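Local coordinates for protein thiaminase-I (Naegleria gruberi, PDB 4HCW) that is a thiaminase-family protein with a two-lobed alpha/beta fold resembling that of periplasmic binding proteins, at residues A[80-89]-A[266-276]; A[119-130]-A[226-235]. One frame throughout, in Å; residues are numbered along the deposited sequence.

Contact 1. Residues A[80-89]-A[266-276]; sequences GGVKSLDESL and ALNSNLCDEKQ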
loop_
_atom_site.group_PDB
_atom_site.type_symbol
_atom_site.label_atom_id
_atom_site.label_comp_id
_atom_site.label_asym_id
_atom_site.label_seq_id
_atom_site.Cartn_x
_atom_site.Cartn_y
_atom_site.Cartn_z
ATOM N N GLY A 80 2.680 -20.732 9.385
ATOM C CA GLY A 80 3.010 -21.814 8.473
ATOM C C GLY A 80 2.135 -21.910 7.238
ATOM O O GLY A 80 2.444 -22.660 6.315
ATOM N N GLY A 81 1.050 -21.143 7.213
ATOM C CA GLY A 81 0.077 -21.224 6.135
ATOM C C GLY A 81 0.546 -20.734 4.776
ATOM O O GLY A 81 -0.193 -20.823 3.797
ATOM N N VAL A 82 1.768 -20.215 4.708
ATOM C CA VAL A 82 2.311 -19.713 3.448
ATOM C C VAL A 82 3.556 -20.493 3.016
ATOM O O VAL A 82 4.443 -20.770 3.825
ATOM C CB VAL A 82 2.617 -18.196 3.526
ATOM C CG1 VAL A 82 3.492 -17.887 4.725
ATOM C CG2 VAL A 82 3.263 -17.702 2.237
ATOM N N LYS A 83 3.606 -20.854 1.737
ATOM C CA LYS A 83 4.705 -21.649 1.197
ATOM C C LYS A 83 5.920 -20.804 0.818
ATOM O O LYS A 83 5.788 -19.753 0.190
ATOM C CB LYS A 83 4.230 -22.453 -0.019
ATOM C CG LYS A 83 5.352 -23.099 -0.818
ATOM C CD LYS A 83 5.155 -24.600 -0.948
ATOM C CE LYS A 83 3.875 -24.928 -1.695
ATOM N NZ LYS A 83 3.700 -26.397 -1.867
ATOM N N SER A 84 7.101 -21.272 1.206
ATOM C CA SER A 84 8.350 -20.634 0.811
ATOM C C SER A 84 8.613 -20.876 -0.673
ATOM O O SER A 84 8.376 -21.972 -1.182
ATOM C CB SER A 84 9.513 -21.166 1.650
ATOM O OG SER A 84 9.586 -22.580 1.585
ATOM N N LEU A 85 9.104 -19.853 -1.363
ATOM C CA LEU A 85 9.284 -19.928 -2.808
ATOM C C LEU A 85 10.736 -19.710 -3.222
ATOM O O LEU A 85 11.496 -19.035 -2.526
ATOM C CB LEU A 85 8.385 -18.904 -3.502
ATOM C CG LEU A 85 6.913 -18.923 -3.084
ATOM C CD1 LEU A 85 6.139 -17.820 -3.785
ATOM C CD2 LEU A 85 6.290 -20.282 -3.364
ATOM N N ASP A 86 11.113 -20.285 -4.360
ATOM C CA ASP A 86 12.454 -20.108 -4.904
ATOM C C ASP A 86 12.649 -18.692 -5.434
ATOM O O ASP A 86 11.707 -18.067 -5.922
ATOM C CB ASP A 86 12.726 -21.120 -6.019
ATOM C CG ASP A 86 13.112 -22.486 -5.487
ATOM O OD1 ASP A 86 13.786 -22.548 -4.436
ATOM O OD2 ASP A 86 12.746 -23.499 -6.119
ATOM N N GLU A 87 13.877 -18.195 -5.333
ATOM C CA GLU A 87 14.220 -16.873 -5.841
ATOM C C GLU A 87 14.033 -16.810 -7.355
ATOM O O GLU A 87 13.555 -15.810 -7.891
ATOM C CB GLU A 87 15.664 -16.521 -5.474
ATOM C CG GLU A 87 16.187 -15.236 -6.104
ATOM C CD GLU A 87 15.506 -13.994 -5.562
ATOM O OE1 GLU A 87 16.056 -13.375 -4.628
ATOM O OE2 GLU A 87 14.427 -13.631 -6.075
ATOM N N SER A 88 14.406 -17.890 -8.033
ATOM C CA SER A 88 14.319 -17.959 -9.487
ATOM C C SER A 88 12.873 -18.010 -9.974
ATOM O O SER A 88 12.552 -17.496 -11.046
ATOM C CB SER A 88 15.090 -19.173 -10.008
ATOM O OG SER A 88 14.597 -20.373 -9.438
ATOM N N LEU A 89 12.006 -18.635 -9.182
ATOM C CA LEU A 89 10.598 -18.770 -9.541
ATOM C C LEU A 89 9.902 -17.412 -9.575
ATOM O O LEU A 89 9.057 -17.158 -10.433
ATOM C CB LEU A 89 9.883 -19.705 -8.563
ATOM C CG LEU A 89 8.425 -20.051 -8.880
ATOM C CD1 LEU A 89 8.324 -20.772 -10.215
ATOM C CD2 LEU A 89 7.814 -20.889 -7.767
ATOM N N ALA A 266 0.699 -14.677 -2.514
ATOM C CA ALA A 266 1.348 -15.852 -1.947
ATOM C C ALA A 266 0.447 -17.075 -2.058
ATOM O O ALA A 266 -0.771 -16.949 -2.183
ATOM C CB ALA A 266 1.727 -15.601 -0.497
ATOM N N LEU A 267 1.051 -18.257 -2.012
ATOM C CA LEU A 267 0.294 -19.500 -2.093
ATOM C C LEU A 267 0.310 -20.251 -0.767
ATOM O O LEU A 267 1.272 -20.164 -0.004
ATOM C CB LEU A 267 0.832 -20.399 -3.211
ATOM C CG LEU A 267 2.203 -20.088 -3.811
ATOM C CD1 LEU A 267 2.861 -21.365 -4.302
ATOM C CD2 LEU A 267 2.066 -19.097 -4.954
ATOM N N ASN A 268 -0.765 -20.987 -0.501
ATOM C CA ASN A 268 -0.865 -21.783 0.713
ATOM C C ASN A 268 0.200 -22.873 0.733
ATOM O O ASN A 268 0.565 -23.416 -0.310
ATOM C CB ASN A 268 -2.263 -22.393 0.836
ATOM C CG ASN A 268 -2.596 -22.809 2.256
ATOM O OD1 ASN A 268 -1.746 -23.323 2.982
ATOM N ND2 ASN A 268 -3.843 -22.588 2.660
ATOM N N SER A 269 0.700 -23.185 1.923
ATOM C CA SER A 269 1.765 -24.167 2.066
ATOM C C SER A 269 1.259 -25.593 1.887
ATOM O O SER A 269 2.041 -26.506 1.630
ATOM C CB SER A 269 2.447 -24.021 3.426
ATOM O OG SER A 269 1.525 -24.240 4.480
ATOM N N ASN A 270 -0.050 -25.782 2.020
ATOM C CA ASN A 270 -0.633 -27.114 1.899
ATOM C C ASN A 270 -0.920 -27.512 0.453
ATOM O O ASN A 270 -1.574 -28.524 0.201
ATOM C CB ASN A 270 -1.896 -27.245 2.758
ATOM C CG ASN A 270 -3.096 -26.539 2.154
ATOM O OD1 ASN A 270 -2.954 -25.604 1.365
ATOM N ND2 ASN A 270 -4.291 -26.985 2.526
ATOM N N LEU A 271 -0.428 -26.714 -0.491
ATOM C CA LEU A 271 -0.596 -27.028 -1.906
ATOM C C LEU A 271 0.168 -28.292 -2.283
ATOM O O LEU A 271 1.129 -28.673 -1.612
ATOM C CB LEU A 271 -0.148 -25.861 -2.790
ATOM C CG LEU A 271 -1.072 -24.646 -2.905
ATOM C CD1 LEU A 271 -0.543 -23.681 -3.954
ATOM C CD2 LEU A 271 -2.497 -25.068 -3.233
ATOM N N CYS A 272 -0.268 -28.938 -3.359
ATOM C CA CYS A 272 0.395 -30.135 -3.858
ATOM C C CYS A 272 1.670 -29.768 -4.608
ATOM O O CYS A 272 2.521 -29.042 -4.093
ATOM C CB CYS A 272 -0.544 -30.929 -4.770
ATOM S SG CYS A 272 -1.965 -31.673 -3.929
ATOM N N ASP A 273 1.793 -30.275 -5.829
ATOM C CA ASP A 273 2.938 -29.970 -6.673
ATOM C C ASP A 273 2.460 -29.560 -8.059
ATOM O O ASP A 273 3.176 -28.892 -8.807
ATOM C CB ASP A 273 3.868 -31.178 -6.751
ATOM N N GLU A 274 1.234 -29.952 -8.384
ATOM C CA GLU A 274 0.623 -29.595 -9.655
ATOM C C GLU A 274 -0.118 -28.265 -9.530
ATOM O O GLU A 274 -0.002 -27.398 -10.398
ATOM C CB GLU A 274 -0.321 -30.708 -10.110
ATOM N N LYS A 275 -0.879 -28.115 -8.449
ATOM C CA LYS A 275 -1.554 -26.854 -8.149
ATOM C C LYS A 275 -0.535 -25.736 -8.002
ATOM O O LYS A 275 -0.794 -24.584 -8.367
ATOM C CB LYS A 275 -2.371 -26.963 -6.862
ATOM C CG LYS A 275 -3.820 -27.362 -7.072
ATOM C CD LYS A 275 -4.629 -27.106 -5.816
ATOM C CE LYS A 275 -6.104 -27.365 -6.036
ATOM N NZ LYS A 275 -6.904 -26.947 -4.854
ATOM N N GLN A 276 0.621 -26.094 -7.456
ATOM C CA GLN A 276 1.738 -25.174 -7.301
ATOM C C GLN A 276 2.154 -24.554 -8.641
ATOM O O GLN A 276 2.541 -23.390 -8.697
ATOM C CB GLN A 276 2.907 -25.899 -6.627
ATOM C CG GLN A 276 4.282 -25.569 -7.174
ATOM C CD GLN A 276 4.974 -24.462 -6.404
ATOM O OE1 GLN A 276 4.561 -24.104 -5.302
ATOM N NE2 GLN A 276 6.036 -23.914 -6.984
#
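G80, which leaves the end of a helix with positive phi, offers its carbonyl oxygen to the hydroxyl of S269, with OG 2.6 Å from G80 O. The hydroxyl reaches it because OG stands between the backbone N and the carbonyl carbon of its own residue (chi1 61°). The next carbonyl, G81 O, accepts a hydrogen bond from S269 N at 3.1 Å and also meets the CA-H of N268. The N268 amide oxygen turns back instead to N270 N, closing an Asx turn. V82 forms a single backbone bridge with N268, and its CG2 packs on A266 CB at 3.8 Å. At K83 the backbone N is hydrogen-bonded to the carbonyl of L267 (K83 N to L267 O 3.0 Å). From there the lysine bends twice: CB lies 3.7 Å from S269 CA, CE passes Q276 OE1, and NZ makes a weak bond to L271 O at 3.4 Å. L85 CD2 touches L267 CD1 at 3.7 Å, the two leucines slanting across each other. L89 CD2 approaches Q276 NE2 at 3.6 Å from the opposite direction. Strand 110-125 lies against this junction, with L85 bonded to V111 and both L85 and L267 packed on F114, while A266 and N268 pair with F66 and D64 in and near strand 65-69.

Contact 2. Residues A[119-130]-A[226-235]; sequences CSNFLLSSPNAT and NYYVGYSESM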
loop_
_atom_site.group_PDB
_atom_site.type_symbol
_atom_site.label_atom_id
_atom_site.label_comp_id
_atom_site.label_asym_id
_atom_site.label_seq_id
_atom_site.Cartn_x
_atom_site.Cartn_y
_atom_site.Cartn_z
ATOM N N CYS A 119 2.219 0.591 -2.652
ATOM C CA CYS A 119 1.379 1.645 -2.098
ATOM C C CYS A 119 2.138 2.495 -1.082
ATOM O O CYS A 119 3.053 2.010 -0.419
ATOM C CB CYS A 119 0.137 1.030 -1.451
ATOM S SG CYS A 119 -1.266 2.149 -1.310
ATOM N N SER A 120 1.749 3.762 -0.967
ATOM C CA SER A 120 2.374 4.689 -0.026
ATOM C C SER A 120 1.552 5.966 0.128
ATOM O O SER A 120 0.711 6.276 -0.715
ATOM C CB SER A 120 3.793 5.044 -0.481
ATOM O OG SER A 120 4.372 6.019 0.370
ATOM N N ASN A 121 1.799 6.702 1.207
ATOM C CA ASN A 121 1.158 7.999 1.404
ATOM C C ASN A 121 1.953 9.112 0.734
ATOM O O ASN A 121 2.759 9.787 1.375
ATOM C CB ASN A 121 0.977 8.302 2.893
ATOM C CG ASN A 121 -0.085 7.435 3.543
ATOM O OD1 ASN A 121 -1.282 7.664 3.370
ATOM N ND2 ASN A 121 0.351 6.438 4.305
ATOM N N PHE A 122 1.722 9.301 -0.560
ATOM C CA PHE A 122 2.469 10.280 -1.342
ATOM C C PHE A 122 1.995 11.704 -1.082
ATOM O O PHE A 122 0.919 11.918 -0.525
ATOM C CB PHE A 122 2.350 9.974 -2.834
ATOM C CG PHE A 122 2.807 8.597 -3.212
ATOM C CD1 PHE A 122 4.150 8.330 -3.410
ATOM C CD2 PHE A 122 1.891 7.572 -3.382
ATOM C CE1 PHE A 122 4.574 7.063 -3.763
ATOM C CE2 PHE A 122 2.308 6.303 -3.735
ATOM C CZ PHE A 122 3.652 6.048 -3.925
ATOM N N LEU A 123 2.804 12.674 -1.497
ATOM C CA LEU A 123 2.433 14.079 -1.399
ATOM C C LEU A 123 2.019 14.619 -2.760
ATOM O O LEU A 123 2.854 14.801 -3.645
ATOM C CB LEU A 123 3.594 14.908 -0.853
ATOM C CG LEU A 123 3.348 16.413 -0.724
ATOM C CD1 LEU A 123 2.165 16.693 0.194
ATOM C CD2 LEU A 123 4.599 17.121 -0.225
ATOM N N LEU A 124 0.726 14.872 -2.925
ATOM C CA LEU A 124 0.220 15.444 -4.165
ATOM C C LEU A 124 0.235 16.964 -4.079
ATOM O O LEU A 124 -0.703 17.578 -3.568
ATOM C CB LEU A 124 -1.196 14.944 -4.456
ATOM C CG LEU A 124 -1.748 15.314 -5.833
ATOM C CD1 LEU A 124 -0.913 14.666 -6.928
ATOM C CD2 LEU A 124 -3.211 14.920 -5.958
ATOM N N SER A 125 1.307 17.567 -4.582
ATOM C CA SER A 125 1.481 19.011 -4.501
ATOM C C SER A 125 1.031 19.728 -5.772
ATOM O O SER A 125 1.499 19.426 -6.870
ATOM C CB SER A 125 2.939 19.355 -4.186
ATOM O OG SER A 125 3.817 18.745 -5.115
ATOM N N SER A 126 0.115 20.676 -5.605
ATOM C CA SER A 126 -0.359 21.519 -6.697
ATOM C C SER A 126 0.794 22.363 -7.236
ATOM O O SER A 126 1.745 22.644 -6.505
ATOM C CB SER A 126 -1.490 22.419 -6.189
ATOM O OG SER A 126 -1.964 23.299 -7.192
ATOM N N PRO A 127 0.724 22.762 -8.520
ATOM C CA PRO A 127 1.728 23.663 -9.103
ATOM C C PRO A 127 1.898 24.950 -8.297
ATOM O O PRO A 127 2.964 25.563 -8.341
ATOM C CB PRO A 127 1.163 23.970 -10.498
ATOM C CG PRO A 127 -0.261 23.477 -10.476
ATOM C CD PRO A 127 -0.255 22.328 -9.528
ATOM N N ASN A 128 0.857 25.347 -7.571
ATOM C CA ASN A 128 0.960 26.439 -6.612
ATOM C C ASN A 128 1.653 25.938 -5.350
ATOM O O ASN A 128 1.072 25.947 -4.265
ATOM C CB ASN A 128 -0.429 26.972 -6.264
ATOM C CG ASN A 128 -1.303 27.167 -7.487
ATOM O OD1 ASN A 128 -0.986 26.683 -8.574
ATOM N ND2 ASN A 128 -2.415 27.873 -7.315
ATOM N N ALA A 129 2.900 25.501 -5.505
ATOM C CA ALA A 129 3.623 24.808 -4.443
ATOM C C ALA A 129 3.941 25.694 -3.244
ATOM O O ALA A 129 3.766 25.278 -2.099
ATOM C CB ALA A 129 4.900 24.189 -4.997
ATOM N N THR A 130 4.417 26.906 -3.515
ATOM C CA THR A 130 4.862 27.841 -2.477
ATOM C C THR A 130 6.003 27.292 -1.614
ATOM O O THR A 130 7.070 27.901 -1.531
ATOM C CB THR A 130 3.699 28.336 -1.574
ATOM O OG1 THR A 130 3.159 27.242 -0.823
ATOM C CG2 THR A 130 2.599 28.967 -2.414
ATOM N N ASN A 226 -3.187 23.273 -1.393
ATOM C CA ASN A 226 -2.217 22.927 -2.424
ATOM C C ASN A 226 -1.418 21.687 -2.039
ATOM O O ASN A 226 -0.548 21.238 -2.785
ATOM C CB ASN A 226 -1.273 24.101 -2.689
ATOM C CG ASN A 226 -2.012 25.360 -3.097
ATOM O OD1 ASN A 226 -3.090 25.299 -3.687
ATOM N ND2 ASN A 226 -1.431 26.513 -2.783
ATOM N N TYR A 227 -1.722 21.141 -0.866
ATOM C CA TYR A 227 -1.027 19.962 -0.364
ATOM C C TYR A 227 -2.009 18.843 -0.038
ATOM O O TYR A 227 -3.055 19.079 0.567
ATOM C CB TYR A 227 -0.207 20.314 0.878
ATOM C CG TYR A 227 0.831 21.391 0.650
ATOM C CD1 TYR A 227 0.515 22.734 0.815
ATOM C CD2 TYR A 227 2.128 21.063 0.275
ATOM C CE1 TYR A 227 1.460 23.721 0.609
ATOM C CE2 TYR A 227 3.080 22.042 0.068
ATOM C CZ TYR A 227 2.742 23.369 0.236
ATOM O OH TYR A 227 3.687 24.347 0.031
ATOM N N TYR A 228 -1.664 17.625 -0.441
ATOM C CA TYR A 228 -2.501 16.461 -0.173
ATOM C C TYR A 228 -1.645 15.223 0.063
ATOM O O TYR A 228 -0.710 14.949 -0.690
ATOM C CB TYR A 228 -3.472 16.218 -1.330
ATOM C CG TYR A 228 -4.295 14.953 -1.199
ATOM C CD1 TYR A 228 -5.492 14.950 -0.497
ATOM C CD2 TYR A 228 -3.878 13.765 -1.787
ATOM C CE1 TYR A 228 -6.249 13.799 -0.377
ATOM C CE2 TYR A 228 -4.626 12.609 -1.671
ATOM C CZ TYR A 228 -5.811 12.632 -0.966
ATOM O OH TYR A 228 -6.558 11.483 -0.851
ATOM N N VAL A 229 -1.968 14.479 1.115
ATOM C CA VAL A 229 -1.272 13.233 1.407
ATOM C C VAL A 229 -2.254 12.067 1.444
ATOM O O VAL A 229 -3.292 12.136 2.104
ATOM C CB VAL A 229 -0.506 13.300 2.742
ATOM C CG1 VAL A 229 0.315 12.036 2.941
ATOM C CG2 VAL A 229 0.393 14.526 2.777
ATOM N N GLY A 230 -1.921 11.001 0.726
ATOM C CA GLY A 230 -2.762 9.820 0.674
ATOM C C GLY A 230 -2.237 8.816 -0.331
ATOM O O GLY A 230 -1.213 9.051 -0.975
ATOM N N TYR A 231 -2.936 7.693 -0.467
ATOM C CA TYR A 231 -2.546 6.672 -1.429
ATOM C C TYR A 231 -2.767 7.182 -2.847
ATOM O O TYR A 231 -3.616 8.043 -3.078
ATOM C CB TYR A 231 -3.343 5.385 -1.208
ATOM C CG TYR A 231 -3.362 4.905 0.225
ATOM C CD1 TYR A 231 -2.185 4.578 0.884
ATOM C CD2 TYR A 231 -4.560 4.767 0.915
ATOM C CE1 TYR A 231 -2.199 4.133 2.193
ATOM C CE2 TYR A 231 -4.584 4.323 2.223
ATOM C CZ TYR A 231 -3.401 4.008 2.857
ATOM O OH TYR A 231 -3.420 3.565 4.160
ATOM N N SER A 232 -2.002 6.651 -3.794
ATOM C CA SER A 232 -2.139 7.054 -5.188
ATOM C C SER A 232 -3.496 6.641 -5.753
ATOM O O SER A 232 -4.023 7.293 -6.653
ATOM C CB SER A 232 -1.001 6.477 -6.035
ATOM O OG SER A 232 -0.870 5.081 -5.840
ATOM N N GLU A 233 -4.062 5.566 -5.211
ATOM C CA GLU A 233 -5.368 5.082 -5.648
ATOM C C GLU A 233 -6.478 6.073 -5.308
ATOM O O GLU A 233 -7.552 6.043 -5.909
ATOM C CB GLU A 233 -5.686 3.721 -5.024
ATOM C CG GLU A 233 -4.615 2.665 -5.235
ATOM C CD GLU A 233 -3.629 2.602 -4.085
ATOM O OE1 GLU A 233 -2.442 2.930 -4.297
ATOM O OE2 GLU A 233 -4.041 2.217 -2.970
ATOM N N SER A 234 -6.216 6.945 -4.340
ATOM C CA SER A 234 -7.203 7.931 -3.916
ATOM C C SER A 234 -7.185 9.162 -4.816
ATOM O O SER A 234 -7.994 10.074 -4.652
ATOM C CB SER A 234 -6.962 8.339 -2.459
ATOM O OG SER A 234 -5.653 8.852 -2.281
ATOM N N MET A 235 -6.262 9.176 -5.772
ATOM C CA MET A 235 -6.110 10.313 -6.671
ATOM C C MET A 235 -6.648 10.003 -8.065
ATOM O O MET A 235 -6.528 10.820 -8.978
ATOM C CB MET A 235 -4.637 10.711 -6.764
ATOM C CG MET A 235 -3.964 10.925 -5.418
ATOM S SD MET A 235 -2.175 11.088 -5.559
ATOM C CE MET A 235 -1.718 11.303 -3.841
#
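L124 and M235 reach toward each other tip to tip, the leucine methyls near SD and the methionine CE 3.7 Å from L124 CB. CE also lies in the plane of the Y228 ring at its edge, and L124 CB touches that edge from the neighbouring strand. With CG anti to the backbone N (chi1 175°), the Y228 ring extends toward S234, and OH donates to S234 OG at 3.1 Å; Y214 stacks on the same ring. On the other face of the two-strand ladder, L123 CD1 lies at 3.8 Å from V229 CG2. N121 runs beside Y231, pointing the same way, with OD1 over one face, 3.8 Å from CE1 of the tyrosine, and the amide and ring planes 34° apart; C119 SG stands oblique to the ring, 4.2 Å from its centroid. F122 CE2 lies near S232 OG, which is oblique to the ring and bonded to L300 O. Y227 OH is bonded to Q131 O, though crowding by A129 O makes its position less sure. Between these groups the antiparallel backbones are joined by L124 N to Y228 O (2.7 Å), G230 N to F122 O (3.2 Å) and S126 N to N226 O (3.0 Å), with two weaker bonds completing the ladder. These bonds set the register, while among buried F122, L123, L124, V229 and M235 the buried Y228 hydroxyl is satisfied by S234.

Overall arrangement
Contacts 1 and 2 lie on opposite sides of the chain's centre, their own centres about 37 Å apart and their nearest atoms about 15 Å apart, so they do not touch. What joins them is the large mixed sheet: contact 1 uses the end of strand 260-267, contact 2 the far end of strand 110-125, and these two are antiparallel neighbours. The start of strand 110-125 also borders contact 1, and C119 of contact 2 makes a backbone hydrogen bond to Y261 of strand 260-267. Along the chain contact 2 is nested inside the loop that contact 1 closes, and the pairing of the two strands ties both long-range closures into one sheet.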